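PDB 1VMJ: uncharacterized protein from Thermotoga maritima, which is of unknown function but belongs to the YjbQ (UPF0047) family and is a putative thiamin phosphate synthase. Local coordinates for residues Ser15-Leu20 / Asn54-Thr59; Leu20-Lys25 / Ile31-Leu36; Val114-Thr119 / Glu129-Gly134. One frame throughout, in Å; residues are numbered along the deposited sequence. Where two conformers were deposited one is given.

Interaction 1: residues Ser15-Leu20 / Asn54-Thr59. With SO4 (sulfate ion), chain C; SO4 (sulfate ion), chain E.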
loop_
_atom_site.group_PDB
_atom_site.type_symbol
_atom_site.label_atom_id
_atom_site.label_comp_id
_atom_site.label_asym_id
_atom_site.label_seq_id
_atom_site.Cartn_x
_atom_site.Cartn_y
_atom_site.Cartn_z
ATOM N N SER A 15 -3.701 -15.044 -17.796
ATOM C CA SER A 15 -3.213 -14.893 -16.441
ATOM C C SER A 15 -1.960 -15.704 -16.270
ATOM O O SER A 15 -1.699 -16.669 -17.009
ATOM C CB SER A 15 -4.236 -15.297 -15.386
ATOM O OG SER A 15 -4.357 -16.681 -15.256
ATOM N N TYR A 16 -1.155 -15.278 -15.309
ATOM C CA TYR A 16 0.127 -15.863 -15.043
ATOM C C TYR A 16 0.362 -15.817 -13.558
ATOM O O TYR A 16 0.038 -14.813 -12.914
ATOM C CB TYR A 16 1.211 -15.069 -15.785
ATOM C CG TYR A 16 2.612 -15.511 -15.455
ATOM C CD1 TYR A 16 3.292 -14.990 -14.359
ATOM C CD2 TYR A 16 3.238 -16.469 -16.214
ATOM C CE1 TYR A 16 4.561 -15.419 -14.055
ATOM C CE2 TYR A 16 4.541 -16.901 -15.934
ATOM C CZ TYR A 16 5.192 -16.352 -14.842
ATOM O OH TYR A 16 6.458 -16.734 -14.506
ATOM N N ARG A 17 0.953 -16.885 -13.033
ATOM C CA ARG A 17 1.261 -16.996 -11.611
ATOM C C ARG A 17 2.634 -17.623 -11.400
ATOM O O ARG A 17 3.008 -18.587 -12.077
ATOM C CB ARG A 17 0.205 -17.872 -10.970
ATOM C CG ARG A 17 0.394 -18.057 -9.527
ATOM C CD ARG A 17 -0.341 -19.268 -9.046
ATOM N NE ARG A 17 -0.345 -19.284 -7.603
ATOM C CZ ARG A 17 0.538 -19.921 -6.849
ATOM N NH1 ARG A 17 1.524 -20.645 -7.373
ATOM N NH2 ARG A 17 0.436 -19.834 -5.542
ATOM N N LYS A 18 3.390 -17.099 -10.452
ATOM C CA LYS A 18 4.651 -17.687 -10.068
ATOM C C LYS A 18 4.912 -17.351 -8.606
ATOM O O LYS A 18 4.783 -16.196 -8.191
ATOM C CB LYS A 18 5.776 -17.097 -10.935
ATOM C CG LYS A 18 7.166 -17.736 -10.735
ATOM C CD LYS A 18 7.248 -19.083 -11.445
ATOM C CE LYS A 18 8.401 -19.938 -10.964
ATOM N NZ LYS A 18 8.247 -20.288 -9.522
ATOM N N GLU A 19 5.334 -18.346 -7.833
ATOM C CA GLU A 19 5.885 -18.094 -6.503
ATOM C C GLU A 19 7.404 -18.021 -6.571
ATOM O O GLU A 19 8.057 -18.852 -7.198
ATOM C CB GLU A 19 5.518 -19.165 -5.494
ATOM C CG GLU A 19 4.053 -19.228 -5.188
ATOM C CD GLU A 19 3.739 -20.313 -4.176
ATOM O OE1 GLU A 19 4.689 -20.891 -3.572
ATOM O OE2 GLU A 19 2.543 -20.631 -4.005
ATOM N N LEU A 20 7.946 -17.008 -5.940
ATOM C CA LEU A 20 9.383 -16.826 -5.816
ATOM C C LEU A 20 9.734 -17.111 -4.370
ATOM O O LEU A 20 9.135 -16.554 -3.470
ATOM C CB LEU A 20 9.761 -15.386 -6.205
ATOM C CG LEU A 20 9.425 -14.986 -7.632
ATOM C CD1 LEU A 20 9.700 -13.489 -7.799
ATOM C CD2 LEU A 20 10.203 -15.786 -8.666
ATOM N N ASN A 54 3.368 -9.706 -4.171
ATOM C CA ASN A 54 3.161 -9.564 -2.744
ATOM C C ASN A 54 3.903 -10.595 -1.930
ATOM O O ASN A 54 4.125 -11.704 -2.371
ATOM C CB ASN A 54 1.673 -9.548 -2.392
ATOM C CG ASN A 54 0.994 -10.905 -2.569
ATOM O OD1 ASN A 54 0.409 -11.174 -3.622
ATOM N ND2 ASN A 54 1.034 -11.764 -1.528
ATOM N N ALA A 55 4.269 -10.189 -0.707
ATOM C CA ALA A 55 4.780 -11.119 0.283
ATOM C C ALA A 55 3.620 -12.011 0.717
ATOM O O ALA A 55 2.564 -11.509 1.077
ATOM C CB ALA A 55 5.336 -10.364 1.438
ATOM N N MET A 56 3.839 -13.325 0.707
ATOM C CA MET A 56 2.827 -14.281 1.148
ATOM C C MET A 56 2.909 -14.520 2.643
ATOM O O MET A 56 2.062 -15.196 3.210
ATOM C CB MET A 56 2.984 -15.594 0.411
ATOM C CG MET A 56 2.861 -15.432 -1.074
ATOM S SD MET A 56 2.795 -17.000 -1.979
ATOM C CE MET A 56 1.081 -17.462 -1.819
ATOM N N HIS A 57 3.933 -13.967 3.266
ATOM C CA HIS A 57 4.140 -14.053 4.717
ATOM C C HIS A 57 3.917 -12.692 5.317
ATOM O O HIS A 57 4.143 -11.664 4.685
ATOM C CB HIS A 57 5.536 -14.605 4.991
ATOM C CG HIS A 57 5.680 -16.013 4.531
ATOM N ND1 HIS A 57 5.566 -17.100 5.369
ATOM C CD2 HIS A 57 5.853 -16.505 3.286
ATOM C CE1 HIS A 57 5.662 -18.207 4.642
ATOM N NE2 HIS A 57 5.836 -17.870 3.379
ATOM N N ILE A 58 3.455 -12.689 6.558
ATOM C CA ILE A 58 2.965 -11.476 7.206
ATOM C C ILE A 58 4.046 -10.755 8.007
ATOM O O ILE A 58 3.748 -9.812 8.757
ATOM C CB ILE A 58 1.687 -11.792 8.045
ATOM C CG1 ILE A 58 1.988 -12.861 9.096
ATOM C CG2 ILE A 58 0.543 -12.239 7.131
ATOM C CD1 ILE A 58 0.845 -13.146 10.041
ATOM N N THR A 59 5.291 -11.194 7.806
ATOM C CA THR A 59 6.484 -10.623 8.401
ATOM C C THR A 59 7.507 -10.198 7.347
ATOM O O THR A 59 8.703 -10.064 7.641
ATOM C CB THR A 59 7.145 -11.634 9.328
ATOM O OG1 THR A 59 7.324 -12.863 8.627
ATOM C CG2 THR A 59 6.280 -11.858 10.539
HETATM S S SO4 C . 4.614 -15.752 8.567
HETATM O O1 SO4 C . 5.198 -17.042 8.256
HETATM O O2 SO4 C . 3.983 -15.746 9.874
HETATM O O3 SO4 C . 3.557 -15.423 7.590
HETATM O O4 SO4 C . 5.676 -14.792 8.476
HETATM S S SO4 E . 5.601 -22.363 -9.786
HETATM O O1 SO4 E . 4.749 -21.946 -10.896
HETATM O O2 SO4 E . 4.919 -23.399 -9.010
HETATM O O3 SO4 E . 5.817 -21.178 -8.922
HETATM O O4 SO4 E . 6.851 -22.925 -10.333
#
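Glu19 and Met56 meet carbon to sulfur across a gap that their backbones do not bridge, a small example of long side chains joining strands that are not direct neighbours. The two side chains cross at about a right angle. Followed outward, Glu19 begins at CB, which lies 4.0 Å from O3 of the chain E sulfate. CG, set opposite the carbonyl carbon (chi1 -66°), passes Met56 SD at 4.1 Å, and CD keeps the same separation from that sulfur. Because the chain stays extended beyond CG, its carboxylate ends beside the Arg17 guanidinium. There OE2 uses its anti lone pair to take a bond from Arg17 NH2, 2.7 Å away and close to the guanidinium plane, while Met56 CE rests near the same oxygen. The other oxygen, OE1, pairs with Arg143 and also accepts from Trp21 NE1. With an alanine here the carboxylate is gone, which would probably cost Arg17 its partner within the strand, leave Arg143 and Trp21 NE1 without this acceptor, and open a gap beside Met56 SD. Arg17 NE pairs in turn with Asp124 of the second subunit, whose Leu125 packs on Met56, so the contact borders a subunit interface. Both sulfates probably come from the crystallisation liquor. That of chain E is held by the Glu19 backbone N and by Lys18 NZ, 2.7 Å from its O3. At the other end, His57 ND1 gives an almost straight bond (178°) to O1 of the chain C sulfate, and Ile58 N reaches its O3 at 2.9 Å. Thr59 OG1 bonds to this anion as well, and its side chain touches His104, a sodium ligand. The arrangement is thus one of second-neighbour strands in an antiparallel sheet, 142-150 between them, leading into a turn that holds a sulfate here and might accept a phosphate.

Interaction 2: residues Leu20-Lys25 / Ile31-Leu36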
loop_
_atom_site.group_PDB
_atom_site.type_symbol
_atom_site.label_atom_id
_atom_site.label_comp_id
_atom_site.label_asym_id
_atom_site.label_seq_id
_atom_site.Cartn_x
_atom_site.Cartn_y
_atom_site.Cartn_z
ATOM N N LEU A 20 7.946 -17.008 -5.940
ATOM C CA LEU A 20 9.383 -16.826 -5.816
ATOM C C LEU A 20 9.734 -17.111 -4.370
ATOM O O LEU A 20 9.135 -16.554 -3.470
ATOM C CB LEU A 20 9.761 -15.386 -6.205
ATOM C CG LEU A 20 9.425 -14.986 -7.632
ATOM C CD1 LEU A 20 9.700 -13.489 -7.799
ATOM C CD2 LEU A 20 10.203 -15.786 -8.666
ATOM N N TRP A 21 10.714 -17.972 -4.128
ATOM C CA TRP A 21 11.057 -18.386 -2.769
ATOM C C TRP A 21 12.373 -17.797 -2.325
ATOM O O TRP A 21 13.266 -17.601 -3.147
ATOM C CB TRP A 21 11.101 -19.895 -2.674
ATOM C CG TRP A 21 9.754 -20.614 -2.778
ATOM C CD1 TRP A 21 8.557 -20.098 -3.188
ATOM C CD2 TRP A 21 9.509 -21.987 -2.445
ATOM N NE1 TRP A 21 7.588 -21.074 -3.131
ATOM C CE2 TRP A 21 8.141 -22.229 -2.663
ATOM C CE3 TRP A 21 10.304 -23.024 -1.939
ATOM C CZ2 TRP A 21 7.563 -23.464 -2.458
ATOM C CZ3 TRP A 21 9.720 -24.252 -1.737
ATOM C CH2 TRP A 21 8.356 -24.456 -1.974
ATOM N N PHE A 22 12.459 -17.511 -1.033
ATOM C CA PHE A 22 13.653 -16.920 -0.417
ATOM C C PHE A 22 13.946 -17.644 0.882
ATOM O O PHE A 22 13.061 -18.160 1.545
ATOM C CB PHE A 22 13.451 -15.415 -0.182
ATOM C CG PHE A 22 13.094 -14.695 -1.418
ATOM C CD1 PHE A 22 14.081 -14.260 -2.285
ATOM C CD2 PHE A 22 11.762 -14.570 -1.799
ATOM C CE1 PHE A 22 13.758 -13.654 -3.474
ATOM C CE2 PHE A 22 11.433 -13.965 -2.977
ATOM C CZ PHE A 22 12.415 -13.504 -3.815
ATOM N N HIS A 23 15.229 -17.726 1.208
ATOM C CA HIS A 23 15.670 -18.238 2.493
ATOM C C HIS A 23 16.887 -17.408 2.852
ATOM O O HIS A 23 18.005 -17.708 2.422
ATOM C CB HIS A 23 16.030 -19.722 2.407
ATOM C CG HIS A 23 16.293 -20.375 3.737
ATOM N ND1 HIS A 23 17.438 -20.149 4.470
ATOM C CD2 HIS A 23 15.537 -21.222 4.474
ATOM C CE1 HIS A 23 17.384 -20.848 5.591
ATOM N NE2 HIS A 23 16.244 -21.513 5.617
ATOM N N THR A 24 16.691 -16.319 3.588
ATOM C CA THR A 24 17.770 -15.387 3.802
ATOM C C THR A 24 18.746 -15.900 4.861
ATOM O O THR A 24 18.369 -16.609 5.788
ATOM C CB THR A 24 17.230 -14.024 4.214
ATOM O OG1 THR A 24 16.530 -14.147 5.458
ATOM C CG2 THR A 24 16.281 -13.504 3.143
ATOM N N LYS A 25 20.001 -15.486 4.722
ATOM C CA LYS A 25 21.048 -15.873 5.657
ATOM C C LYS A 25 20.817 -15.252 7.038
ATOM O O LYS A 25 21.117 -15.865 8.073
ATOM C CB LYS A 25 22.407 -15.438 5.110
ATOM C CG LYS A 25 23.575 -15.716 6.053
ATOM C CD LYS A 25 24.918 -15.439 5.392
ATOM C CE LYS A 25 26.047 -15.503 6.413
ATOM N NZ LYS A 25 27.368 -15.771 5.771
ATOM N N ILE A 31 16.289 -7.728 -0.870
ATOM C CA ILE A 31 16.730 -8.431 -2.067
ATOM C C ILE A 31 16.080 -7.818 -3.297
ATOM O O ILE A 31 14.872 -7.733 -3.362
ATOM C CB ILE A 31 16.390 -9.926 -1.981
ATOM C CG1 ILE A 31 17.110 -10.549 -0.782
ATOM C CG2 ILE A 31 16.779 -10.650 -3.286
ATOM C CD1 ILE A 31 16.790 -11.981 -0.556
ATOM N N ASN A 32 16.893 -7.368 -4.257
ATOM C CA ASN A 32 16.362 -6.816 -5.506
ATOM C C ASN A 32 15.809 -7.969 -6.352
ATOM O O ASN A 32 16.534 -8.854 -6.785
ATOM C CB ASN A 32 17.441 -6.025 -6.262
ATOM C CG ASN A 32 16.901 -5.266 -7.421
ATOM O OD1 ASN A 32 15.886 -5.648 -8.006
ATOM N ND2 ASN A 32 17.586 -4.176 -7.782
ATOM N N ILE A 33 14.495 -7.958 -6.576
ATOM C CA ILE A 33 13.815 -9.011 -7.348
ATOM C C ILE A 33 13.348 -8.537 -8.737
ATOM O O ILE A 33 12.669 -9.261 -9.469
ATOM C CB ILE A 33 12.614 -9.633 -6.573
ATOM C CG1 ILE A 33 11.502 -8.631 -6.279
ATOM C CG2 ILE A 33 13.171 -10.297 -5.328
ATOM C CD1 ILE A 33 10.279 -9.313 -5.625
ATOM N N THR A 34 13.730 -7.314 -9.119
ATOM C CA THR A 34 13.318 -6.786 -10.389
ATOM C C THR A 34 13.584 -7.718 -11.567
ATOM O O THR A 34 12.678 -7.929 -12.384
ATOM C CB THR A 34 13.917 -5.391 -10.667
ATOM O OG1 THR A 34 13.880 -4.576 -9.488
ATOM C CG2 THR A 34 13.160 -4.716 -11.785
ATOM N N PRO A 35 14.803 -8.278 -11.665
ATOM C CA PRO A 35 15.041 -9.166 -12.807
ATOM C C PRO A 35 14.165 -10.418 -12.852
ATOM O O PRO A 35 13.874 -10.938 -13.933
ATOM C CB PRO A 35 16.512 -9.528 -12.672
ATOM C CG PRO A 35 17.097 -8.457 -11.804
ATOM C CD PRO A 35 16.011 -8.088 -10.861
ATOM N N LEU A 36 13.752 -10.909 -11.693
ATOM C CA LEU A 36 12.870 -12.069 -11.631
ATOM C C LEU A 36 11.495 -11.698 -12.182
ATOM O O LEU A 36 10.930 -12.423 -13.007
ATOM C CB LEU A 36 12.776 -12.584 -10.191
ATOM C CG LEU A 36 14.107 -12.993 -9.542
ATOM C CD1 LEU A 36 13.839 -13.403 -8.111
ATOM C CD2 LEU A 36 14.806 -14.068 -10.281
#
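The apolar layer between the two antiparallel sheets is sampled here by Phe22 and Ile33: strand 14-22 edges the larger sheet, and the chain from strand 29-32 into helix 34-44 faces it. The closest touch is at the far end of the Phe22 side chain, where CZ lies 3.6 Å from Ile33 CG2; the two side chains cross at about a right angle. In Ile33 the CG1 branch sits between the backbone N and the carbonyl carbon (chi1 63°), which leaves the short CG2 branch as the one that reaches the ring. Phe22 CD1, further back on the same ring, meets Ile31 CD1 at 3.9 Å as the two side chains slide past each other in opposite directions. That isoleucine methyl serves a second partner too, since Thr24 CG2 approaches it to 4.0 Å. Thr24 turns its hydroxyl to a different task, bonding with Arg26 O and Met139 N. Toward the helix, Leu20 CD1 packs against Leu36 CB at 4.0 Å, and Leu36 CD1 is near as well. Just ahead of helix 34-44 the chain makes an Asx turn: Asn32 OD1 accepts from Thr34 N, 2.9 Å away and nearly in line with the C=O bond (163°). The same oxygen takes a second bond from Thr34 OG1, so two donors grip it and hold the amide in place. Strands 130-135 and 142-150 close in around the group, the Tyr133 ring stacking with Phe22. No hydrogen bond passes between 20-25 and 31-36; aliphatic and ring carbons supply the touching surfaces. Cohesion therefore depends on shape and on exclusion of water, while the polar groups of Thr24, Asn32 and Thr34 are satisfied within the turn or by residues elsewhere, outside the apolar interface itself.

Interaction 3: residues Val114-Thr119 / Glu129-Gly134; sequences VVIAIT and EQVFYG
Val131 presents both its methyls to the strand 113-119, one to each of two residues on the same face of it. Its CG2 meets Ile116 CD1 at 3.9 Å, the two side chains reaching toward each other tip to tip. Its CG1 lies 4.2 Å from Val114 CG2, a looser touch. The fork comes from the first torsion of the valine: CG1 stands opposite the backbone N (chi1 -170°) and CG2 opposite the carbonyl carbon, spreading the branches over both neighbours. On the other side, Ile116 carries CG1 opposite its carbonyl carbon (chi1 -57°), from where the chain extends CD1 to the valine. The backbones stay well apart, with 8.3 Å between the CA atoms of Val114 and Val131, as expected of packing between sheets rather than pairing within one. A second shell closes round these methyls: Val62, Ile64 and Ile33 touch Val131, and Leu125 touches Ile116. Backbone bonds to Cys53 and Leu51 hold Val114 and Ile116 in their sheet, whereas Val131 N is held by Thr34 OG1. Glu129, at the start of the second segment, bonds to Gly126 N and forms a salt bridge with Arg112 of the third subunit. Alternation along each strand then sends the neighbouring side chains the other way. Phe132 meets Phe63 of strand 60-65 and His72 of helix 69-82, while Val115 packs on Leu52 of the third subunit and Val115 of the second. The buried contact thus joins the five-stranded sheet to the three-stranded one, between helix 69-82 and the neighbouring subunits.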
loop_
_atom_site.group_PDB
_atom_site.type_symbol
_atom_site.label_atom_id
_atom_site.label_comp_id
_atom_site.label_asym_id
_atom_site.label_seq_id
_atom_site.Cartn_x
_atom_site.Cartn_y
_atom_site.Cartn_z
ATOM N N VAL A 114 3.236 -4.635 -4.239
ATOM C CA VAL A 114 3.233 -3.622 -5.283
ATOM C C VAL A 114 2.306 -4.092 -6.382
ATOM O O VAL A 114 2.147 -5.310 -6.614
ATOM C CB VAL A 114 4.646 -3.348 -5.860
ATOM C CG1 VAL A 114 5.548 -2.835 -4.733
ATOM C CG2 VAL A 114 5.246 -4.590 -6.506
ATOM N N VAL A 115 1.711 -3.119 -7.068
ATOM C CA VAL A 115 0.967 -3.374 -8.277
ATOM C C VAL A 115 1.609 -2.520 -9.359
ATOM O O VAL A 115 1.823 -1.321 -9.167
ATOM C CB VAL A 115 -0.524 -3.030 -8.124
ATOM C CG1 VAL A 115 -1.258 -3.283 -9.430
ATOM C CG2 VAL A 115 -1.131 -3.848 -6.984
ATOM N N ILE A 116 1.960 -3.159 -10.466
ATOM C CA ILE A 116 2.746 -2.562 -11.511
ATOM C C ILE A 116 2.057 -2.726 -12.849
ATOM O O ILE A 116 1.575 -3.825 -13.180
ATOM C CB ILE A 116 4.156 -3.218 -11.572
ATOM C CG1 ILE A 116 4.885 -3.110 -10.237
ATOM C CG2 ILE A 116 4.976 -2.605 -12.692
ATOM C CD1 ILE A 116 6.108 -3.895 -10.186
ATOM N N ALA A 117 1.984 -1.648 -13.609
ATOM C CA ALA A 117 1.391 -1.719 -14.943
ATOM C C ALA A 117 2.301 -2.498 -15.892
ATOM O O ALA A 117 3.535 -2.334 -15.851
ATOM C CB ALA A 117 1.192 -0.315 -15.487
ATOM N N ILE A 118 1.681 -3.315 -16.747
ATOM C CA ILE A 118 2.365 -3.943 -17.871
ATOM C C ILE A 118 1.907 -3.231 -19.122
ATOM O O ILE A 118 0.708 -3.184 -19.421
ATOM C CB ILE A 118 2.064 -5.456 -17.952
ATOM C CG1 ILE A 118 2.401 -6.143 -16.619
ATOM C CG2 ILE A 118 2.805 -6.094 -19.108
ATOM C CD1 ILE A 118 3.766 -5.892 -16.106
ATOM N N THR A 119 2.875 -2.707 -19.866
ATOM C CA THR A 119 2.624 -1.945 -21.067
ATOM C C THR A 119 3.605 -2.410 -22.125
ATOM O O THR A 119 4.796 -2.474 -21.878
ATOM C CB THR A 119 2.814 -0.461 -20.793
ATOM O OG1 THR A 119 1.861 -0.045 -19.808
ATOM C CG2 THR A 119 2.591 0.348 -22.025
ATOM N N GLU A 129 12.926 3.049 -10.335
ATOM C CA GLU A 129 12.117 2.050 -9.654
ATOM C C GLU A 129 12.750 0.675 -9.721
ATOM O O GLU A 129 13.007 0.150 -10.803
ATOM C CB GLU A 129 10.706 1.970 -10.226
ATOM C CG GLU A 129 9.865 3.202 -10.005
ATOM C CD GLU A 129 8.406 2.963 -10.333
ATOM O OE1 GLU A 129 8.044 3.092 -11.518
ATOM O OE2 GLU A 129 7.623 2.612 -9.421
ATOM N N GLN A 130 13.000 0.106 -8.549
ATOM C CA GLN A 130 13.424 -1.278 -8.438
ATOM C C GLN A 130 12.558 -1.977 -7.412
ATOM O O GLN A 130 12.178 -1.385 -6.412
ATOM C CB GLN A 130 14.884 -1.361 -8.022
ATOM C CG GLN A 130 15.888 -0.846 -9.044
ATOM C CD GLN A 130 16.108 -1.785 -10.201
ATOM O OE1 GLN A 130 16.689 -2.846 -10.044
ATOM N NE2 GLN A 130 15.590 -1.421 -11.353
ATOM N N VAL A 131 12.249 -3.243 -7.658
ATOM C CA VAL A 131 11.367 -4.002 -6.779
ATOM C C VAL A 131 12.215 -4.863 -5.843
ATOM O O VAL A 131 13.153 -5.539 -6.255
ATOM C CB VAL A 131 10.438 -4.940 -7.568
ATOM C CG1 VAL A 131 9.375 -5.527 -6.629
ATOM C CG2 VAL A 131 9.763 -4.217 -8.734
ATOM N N PHE A 132 11.853 -4.791 -4.563
ATOM C CA PHE A 132 12.527 -5.499 -3.475
ATOM C C PHE A 132 11.621 -6.410 -2.697
ATOM O O PHE A 132 10.438 -6.098 -2.450
ATOM C CB PHE A 132 13.136 -4.487 -2.493
ATOM C CG PHE A 132 14.292 -3.768 -3.068
ATOM C CD1 PHE A 132 14.115 -2.572 -3.767
ATOM C CD2 PHE A 132 15.553 -4.309 -2.985
ATOM C CE1 PHE A 132 15.190 -1.931 -4.353
ATOM C CE2 PHE A 132 16.628 -3.665 -3.594
ATOM C CZ PHE A 132 16.417 -2.478 -4.277
ATOM N N TYR A 133 12.208 -7.532 -2.298
ATOM C CA TYR A 133 11.696 -8.341 -1.209
ATOM C C TYR A 133 12.362 -7.817 0.043
ATOM O O TYR A 133 13.592 -7.750 0.127
ATOM C CB TYR A 133 12.046 -9.828 -1.400
ATOM C CG TYR A 133 11.532 -10.717 -0.297
ATOM C CD1 TYR A 133 10.184 -10.734 0.022
ATOM C CD2 TYR A 133 12.402 -11.510 0.459
ATOM C CE1 TYR A 133 9.699 -11.545 1.037
ATOM C CE2 TYR A 133 11.923 -12.341 1.472
ATOM C CZ TYR A 133 10.569 -12.332 1.758
ATOM O OH TYR A 133 10.083 -13.110 2.760
ATOM N N GLY A 134 11.542 -7.426 1.012
ATOM C CA GLY A 134 12.002 -6.969 2.301
ATOM C C GLY A 134 11.732 -8.027 3.337
ATOM O O GLY A 134 10.587 -8.215 3.787
#

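The three contacts cluster within one subunit, their centres 11 to 13 Å apart. Interactions 1 and 2 share Leu20 on strand 14-22, where alternation sends Glu19 toward a subunit boundary and Leu20 toward helix 34-44. Interactions 2 and 3 touch directly: Ile33 N lies 2.8 Å from Val131 O, and Asn32 ND2 lies equally far from Gln130 OE1, both probable hydrogen bonds that tie the two in the smaller sheet. Interactions 1 and 3 do not touch within the chain, although Arg17 packs on Thr119 of the second subunit. Interaction 1 alone carries the sulfates, and its residues 58-59 adjoin sodium ligand His104.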